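Local coordinates for protein citrate synthase (Metallosphaera sedula, PDB 6ABX) that probably catalyses the condensation of oxaloacetate with acetyl-CoA and water to give citrate and CoA, a step of the tricarboxylic acid cycle, at residues N233-V238 with A286-E291; Q224-E229 with K280-I285. All coordinates share one frame; numbering follows the deposited sequence.

Interaction 1: N233-V238 with A286-E291; sequences NVEKYV and ANRVEE
Val234, Val238 and Val289 form a small aliphatic patch where the first turn of helix 234-243 leans on the middle of the long helix 277-297, and a salt bridge between Glu235 and Arg288 closes it at the outer rim. The short helical segments cross at -56°, their axes 10.1 Å apart, and the backbones come nearest where the CA of Val234 lies 6.4 Å from the CA of Val289. Val234 sits at the middle of the contact: CG1, anti to the backbone N, meets Val289 CG2 at 3.9 Å, and both methyls, CG1 and CG2, lie against Arg288 CB, each at 4.0 Å. One turn on, Val238 CG2 approaches the same Val289 methyl more loosely, at 4.5 Å.

Arg288 thus works at two levels, apolar at its base and ionic at its end. Its NH1 stands 2.8 Å from Glu235 OE1, whereas OE2 stays 3.3 Å from that nitrogen, so the pairing is lopsided and not a two-pronged clasp. The carboxylate lies at the edge of the guanidinium, near its plane, but the two planes are turned 51° from each other. A bend at chi2 (69°) folds the Glu235 chain back over the start of its own helix, which carries the carboxylate to Arg288.

Val238 and Val289 pack close to Leu248 and Phe251, two residues that bind acetyl-CoA, so the apolar patch backs onto the acetyl-CoA site. Farther along helix 277-297, Ile292 extends the surface under Val234 and Val238, and helix 220-228 touches Val234 through Ile228.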
loop_
_atom_site.group_PDB
_atom_site.type_symbol
_atom_site.label_atom_id
_atom_site.label_comp_id
_atom_site.label_asym_id
_atom_site.label_seq_id
_atom_site.Cartn_x
_atom_site.Cartn_y
_atom_site.Cartn_z
ATOM N N ASN A 233 0.430 -15.181 -39.834
ATOM C CA ASN A 233 0.661 -16.134 -38.782
ATOM C C ASN A 233 -0.394 -16.044 -37.653
ATOM O O ASN A 233 -0.267 -16.801 -36.697
ATOM C CB ASN A 233 2.049 -15.949 -38.178
ATOM C CG ASN A 233 2.522 -17.071 -37.282
ATOM O OD1 ASN A 233 2.356 -18.254 -37.601
ATOM N ND2 ASN A 233 3.127 -16.738 -36.152
ATOM N N VAL A 234 -1.410 -15.175 -37.732
ATOM C CA VAL A 234 -2.301 -15.006 -36.603
ATOM C C VAL A 234 -3.108 -16.290 -36.293
ATOM O O VAL A 234 -3.203 -16.730 -35.121
ATOM C CB VAL A 234 -3.262 -13.843 -36.848
ATOM C CG1 VAL A 234 -4.466 -13.932 -35.949
ATOM C CG2 VAL A 234 -2.529 -12.522 -36.717
ATOM N N GLU A 235 -3.697 -16.895 -37.343
ATOM C CA GLU A 235 -4.604 -18.031 -37.128
ATOM C C GLU A 235 -3.812 -19.199 -36.511
ATOM O O GLU A 235 -4.313 -19.905 -35.591
ATOM C CB GLU A 235 -5.330 -18.369 -38.428
ATOM C CG GLU A 235 -6.128 -17.184 -38.964
ATOM C CD GLU A 235 -5.402 -15.940 -39.530
ATOM O OE1 GLU A 235 -6.067 -14.862 -39.572
ATOM O OE2 GLU A 235 -4.179 -15.990 -39.948
ATOM N N LYS A 236 -2.600 -19.416 -37.015
ATOM C CA LYS A 236 -1.729 -20.489 -36.526
ATOM C C LYS A 236 -1.294 -20.254 -35.080
ATOM O O LYS A 236 -1.323 -21.157 -34.256
ATOM C CB LYS A 236 -0.537 -20.692 -37.457
ATOM C CG LYS A 236 -0.970 -21.316 -38.779
ATOM C CD LYS A 236 0.116 -22.023 -39.573
ATOM C CE LYS A 236 -0.419 -23.207 -40.377
ATOM N NZ LYS A 236 -0.271 -24.488 -39.624
ATOM N N TYR A 237 -0.900 -19.024 -34.752
ATOM C CA TYR A 237 -0.436 -18.724 -33.392
ATOM C C TYR A 237 -1.584 -18.907 -32.385
ATOM O O TYR A 237 -1.376 -19.435 -31.274
ATOM C CB TYR A 237 0.131 -17.308 -33.348
ATOM C CG TYR A 237 0.635 -16.866 -31.993
ATOM C CD1 TYR A 237 -0.261 -16.354 -31.083
ATOM C CD2 TYR A 237 1.980 -16.923 -31.651
ATOM C CE1 TYR A 237 0.160 -15.865 -29.854
ATOM C CE2 TYR A 237 2.423 -16.445 -30.427
ATOM C CZ TYR A 237 1.497 -15.956 -29.513
ATOM O OH TYR A 237 1.881 -15.468 -28.295
ATOM N N VAL A 238 -2.774 -18.417 -32.767
ATOM C CA VAL A 238 -3.920 -18.455 -31.909
ATOM C C VAL A 238 -4.283 -19.936 -31.717
ATOM O O VAL A 238 -4.661 -20.374 -30.612
ATOM C CB VAL A 238 -5.070 -17.600 -32.470
ATOM C CG1 VAL A 238 -6.395 -17.920 -31.789
ATOM C CG2 VAL A 238 -4.753 -16.123 -32.358
ATOM N N ALA A 286 -3.086 -7.217 -34.385
ATOM C CA ALA A 286 -4.014 -7.072 -33.294
ATOM C C ALA A 286 -5.478 -7.160 -33.775
ATOM O O ALA A 286 -6.349 -7.790 -33.156
ATOM C CB ALA A 286 -3.722 -5.747 -32.591
ATOM N N ASN A 287 -5.765 -6.518 -34.901
ATOM C CA ASN A 287 -7.094 -6.482 -35.453
ATOM C C ASN A 287 -7.556 -7.894 -35.837
ATOM O O ASN A 287 -8.707 -8.275 -35.534
ATOM C CB ASN A 287 -7.175 -5.473 -36.600
ATOM C CG ASN A 287 -7.211 -4.051 -36.052
ATOM O OD1 ASN A 287 -7.491 -3.814 -34.856
ATOM N ND2 ASN A 287 -6.940 -3.094 -36.918
ATOM N N ARG A 288 -6.657 -8.657 -36.465
ATOM C CA ARG A 288 -6.966 -10.052 -36.808
ATOM C C ARG A 288 -7.180 -10.912 -35.569
ATOM O O ARG A 288 -8.129 -11.708 -35.536
ATOM C CB ARG A 288 -5.906 -10.661 -37.722
ATOM C CG ARG A 288 -5.935 -10.119 -39.133
ATOM C CD ARG A 288 -4.579 -10.255 -39.791
ATOM N NE ARG A 288 -4.603 -10.547 -41.219
ATOM C CZ ARG A 288 -4.396 -11.772 -41.719
ATOM N NH1 ARG A 288 -4.647 -12.854 -40.985
ATOM N NH2 ARG A 288 -3.912 -11.901 -42.936
ATOM N N VAL A 289 -6.335 -10.762 -34.529
ATOM C CA VAL A 289 -6.535 -11.486 -33.315
ATOM C C VAL A 289 -7.890 -11.137 -32.701
ATOM O O VAL A 289 -8.643 -12.014 -32.221
ATOM C CB VAL A 289 -5.417 -11.220 -32.286
ATOM C CG1 VAL A 289 -5.762 -11.804 -30.936
ATOM C CG2 VAL A 289 -4.077 -11.731 -32.770
ATOM N N GLU A 290 -8.217 -9.832 -32.730
ATOM C CA GLU A 290 -9.483 -9.387 -32.162
ATOM C C GLU A 290 -10.666 -10.074 -32.869
ATOM O O GLU A 290 -11.559 -10.596 -32.201
ATOM C CB GLU A 290 -9.583 -7.854 -32.261
ATOM C CG GLU A 290 -10.703 -7.281 -31.423
ATOM C CD GLU A 290 -11.353 -6.056 -32.037
ATOM O OE1 GLU A 290 -12.156 -5.362 -31.352
ATOM O OE2 GLU A 290 -11.112 -5.828 -33.228
ATOM N N GLU A 291 -10.609 -10.131 -34.202
ATOM C CA GLU A 291 -11.687 -10.721 -35.046
ATOM C C GLU A 291 -11.922 -12.196 -34.680
ATOM O O GLU A 291 -13.053 -12.604 -34.440
ATOM C CB GLU A 291 -11.365 -10.627 -36.530
ATOM C CG GLU A 291 -11.332 -9.212 -37.074
ATOM C CD GLU A 291 -10.929 -9.066 -38.550
ATOM O OE1 GLU A 291 -10.191 -9.942 -39.089
ATOM O OE2 GLU A 291 -11.352 -8.055 -39.171
#

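Interaction 2: Q224-E229 with K280-I285; sequences QFMEIE and KRLFEI
The end of helix 220-228 runs across helix 277-297 at a steep angle, 104° between the short segments with their axes 9.4 Å apart, and the backbones are nearest at Phe225 and Ile285. It is the packing of a helix C-terminus, ended by a residue of positive phi, across a long helix in a largely helical fold. Ile285 fills the crossing with both ends of its branched side chain. Its CG2 reaches Ile228 CD1 at 3.8 Å and also touches Phe225 CB. The other branch sends CD1 against the main chain, 3.5 Å from the carbonyl carbon of Glu229. Leu282, one turn earlier, lays CD2 over the Phe225 carbonyl and 4.1 Å from Met226 CG, the two side chains crossing at a slant.

Polar contacts gather at the solvent-facing rim, where the helix ends. There the Glu229 carbonyl meets Arg281 in a weak hydrogen bond, short at 2.7 Å from Arg281 NH2 to Glu229 O but bent to 117°. The same NH2 donates to a water lying in the guanidinium plane, and the water in turn donates to Met226 O at 2.8 Å. One arginine nitrogen therefore serves two carbonyls of the terminal turn, one directly and one through water. Arg281 CG leaves anti to the backbone N, and a bend at chi3 (56°) turns the guanidinium back to this rim.

Around the crossing, Phe225 sets its ring edge-to-face with Phe308, and Tyr315 of helix 310-316 covers Met226 and Leu282. Pro231, in the loop leading to helix 234-243, packs on Arg281 and Ile285.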
loop_
_atom_site.group_PDB
_atom_site.type_symbol
_atom_site.label_atom_id
_atom_site.label_comp_id
_atom_site.label_asym_id
_atom_site.label_seq_id
_atom_site.Cartn_x
_atom_site.Cartn_y
_atom_site.Cartn_z
ATOM N N GLN A 224 2.372 -10.796 -27.201
ATOM C CA GLN A 224 1.681 -11.769 -28.076
ATOM C C GLN A 224 1.741 -11.297 -29.528
ATOM O O GLN A 224 2.132 -12.067 -30.440
ATOM C CB GLN A 224 0.199 -11.916 -27.685
ATOM C CG GLN A 224 -0.350 -13.318 -27.658
ATOM C CD GLN A 224 -0.101 -13.958 -26.310
ATOM O OE1 GLN A 224 0.843 -13.564 -25.620
ATOM N NE2 GLN A 224 -0.917 -14.946 -25.930
ATOM N N PHE A 225 1.346 -10.041 -29.787
ATOM C CA PHE A 225 1.360 -9.520 -31.150
ATOM C C PHE A 225 2.789 -9.596 -31.738
ATOM O O PHE A 225 2.979 -9.925 -32.944
ATOM C CB PHE A 225 0.838 -8.083 -31.247
ATOM C CG PHE A 225 -0.512 -7.844 -30.615
ATOM C CD1 PHE A 225 -1.503 -8.820 -30.575
ATOM C CD2 PHE A 225 -0.780 -6.614 -30.024
ATOM C CE1 PHE A 225 -2.739 -8.557 -29.994
ATOM C CE2 PHE A 225 -2.003 -6.368 -29.432
ATOM C CZ PHE A 225 -2.969 -7.341 -29.388
ATOM N N MET A 226 3.797 -9.255 -30.918
ATOM C CA MET A 226 5.176 -9.257 -31.379
ATOM C C MET A 226 5.591 -10.704 -31.689
ATOM O O MET A 226 6.261 -10.931 -32.680
ATOM C CB MET A 226 6.104 -8.652 -30.330
ATOM C CG MET A 226 5.911 -7.172 -30.205
ATOM S SD MET A 226 6.956 -6.541 -28.888
ATOM C CE MET A 226 6.932 -4.830 -29.384
ATOM N N GLU A 227 5.161 -11.657 -30.872
ATOM C CA GLU A 227 5.534 -13.099 -31.113
ATOM C C GLU A 227 4.870 -13.618 -32.401
ATOM O O GLU A 227 5.487 -14.417 -33.148
ATOM C CB GLU A 227 5.174 -13.988 -29.924
ATOM C CG GLU A 227 5.976 -13.698 -28.666
ATOM C CD GLU A 227 5.541 -14.467 -27.441
ATOM O OE1 GLU A 227 4.471 -15.104 -27.473
ATOM O OE2 GLU A 227 6.290 -14.441 -26.445
ATOM N N ILE A 228 3.671 -13.134 -32.733
ATOM C CA ILE A 228 2.949 -13.548 -33.942
ATOM C C ILE A 228 3.771 -13.107 -35.158
ATOM O O ILE A 228 3.883 -13.861 -36.118
ATOM C CB ILE A 228 1.506 -13.012 -33.960
ATOM C CG1 ILE A 228 0.655 -13.679 -32.877
ATOM C CG2 ILE A 228 0.856 -13.097 -35.335
ATOM C CD1 ILE A 228 -0.612 -12.975 -32.603
ATOM N N GLU A 229 4.333 -11.888 -35.087
ATOM C CA GLU A 229 5.287 -11.321 -36.064
ATOM C C GLU A 229 4.621 -10.848 -37.360
ATOM O O GLU A 229 4.889 -9.728 -37.823
ATOM C CB GLU A 229 6.378 -12.317 -36.457
ATOM C CG GLU A 229 7.442 -12.510 -35.408
ATOM C CD GLU A 229 8.744 -13.083 -35.946
ATOM O OE1 GLU A 229 9.385 -13.857 -35.211
ATOM O OE2 GLU A 229 9.110 -12.756 -37.105
ATOM N N LYS A 280 2.350 -0.507 -38.024
ATOM C CA LYS A 280 1.251 -0.846 -38.906
ATOM C C LYS A 280 0.987 -2.374 -38.876
ATOM O O LYS A 280 -0.147 -2.817 -38.799
ATOM C CB LYS A 280 1.571 -0.402 -40.335
ATOM C CG LYS A 280 0.403 -0.532 -41.305
ATOM C CD LYS A 280 0.378 0.545 -42.375
ATOM C CE LYS A 280 -1.032 0.961 -42.743
ATOM N NZ LYS A 280 -1.763 -0.155 -43.389
ATOM N N ARG A 281 2.064 -3.139 -38.952
ATOM C CA ARG A 281 2.063 -4.588 -38.930
ATOM C C ARG A 281 1.426 -5.056 -37.616
ATOM O O ARG A 281 0.520 -5.915 -37.595
ATOM C CB ARG A 281 3.505 -5.067 -39.067
ATOM C CG ARG A 281 3.698 -6.573 -39.055
ATOM C CD ARG A 281 5.061 -6.974 -39.601
ATOM N NE ARG A 281 6.184 -6.353 -38.902
ATOM C CZ ARG A 281 6.644 -6.699 -37.684
ATOM N NH1 ARG A 281 7.829 -6.269 -37.306
ATOM N NH2 ARG A 281 5.939 -7.440 -36.834
ATOM N N LEU A 282 1.876 -4.461 -36.514
ATOM C CA LEU A 282 1.405 -4.874 -35.199
ATOM C C LEU A 282 -0.070 -4.571 -35.024
ATOM O O LEU A 282 -0.797 -5.375 -34.385
ATOM C CB LEU A 282 2.248 -4.257 -34.075
ATOM C CG LEU A 282 3.671 -4.776 -33.911
ATOM C CD1 LEU A 282 4.387 -3.995 -32.820
ATOM C CD2 LEU A 282 3.711 -6.247 -33.549
ATOM N N PHE A 283 -0.564 -3.467 -35.588
ATOM C CA PHE A 283 -1.977 -3.195 -35.560
ATOM C C PHE A 283 -2.785 -4.166 -36.436
ATOM O O PHE A 283 -3.890 -4.509 -36.053
ATOM C CB PHE A 283 -2.286 -1.751 -35.964
ATOM C CG PHE A 283 -2.255 -0.829 -34.778
ATOM C CD1 PHE A 283 -3.376 -0.716 -33.972
ATOM C CD2 PHE A 283 -1.111 -0.112 -34.457
ATOM C CE1 PHE A 283 -3.338 0.110 -32.863
ATOM C CE2 PHE A 283 -1.073 0.703 -33.336
ATOM C CZ PHE A 283 -2.196 0.811 -32.551
ATOM N N GLU A 284 -2.276 -4.503 -37.617
ATOM C CA GLU A 284 -2.929 -5.505 -38.492
ATOM C C GLU A 284 -3.080 -6.812 -37.706
ATOM O O GLU A 284 -4.188 -7.406 -37.689
ATOM C CB GLU A 284 -2.116 -5.700 -39.772
ATOM C CG GLU A 284 -2.153 -4.475 -40.669
ATOM C CD GLU A 284 -1.252 -4.481 -41.897
ATOM O OE1 GLU A 284 -0.462 -5.440 -42.070
ATOM O OE2 GLU A 284 -1.333 -3.506 -42.678
ATOM N N ILE A 285 -1.985 -7.225 -37.065
ATOM C CA ILE A 285 -1.981 -8.437 -36.210
ATOM C C ILE A 285 -3.058 -8.332 -35.140
ATOM O O ILE A 285 -3.886 -9.240 -34.958
ATOM C CB ILE A 285 -0.590 -8.711 -35.635
ATOM C CG1 ILE A 285 0.390 -9.107 -36.733
ATOM C CG2 ILE A 285 -0.664 -9.729 -34.508
ATOM C CD1 ILE A 285 1.810 -9.135 -36.298
HETATM O O HOH W 1 7.249 -8.830 -34.260
#

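Successive helices of the chain, 220-228 and 234-243, lean on consecutive parts of helix 277-297, so interactions 1 and 2 share one support. The two short helices also hold each other: Tyr237 OH is probably hydrogen-bonded to Glu227 OE1, and Asn233 ND2 to Ile228 O. Both contacts have an apolar core with an arginine at the rim, but interaction 1 is mainly buried and interaction 2 only partly, with Glu229 exposed and Arg281 and Met226 partly exposed. Interaction 1 buries less surface (219 against 346 Å²) and pairs its arginine with a carboxylate, whereas interaction 2 turns its arginine to main-chain carbonyls at a helix end. Interaction 1 also packs closer to the acetyl-CoA-binding residues.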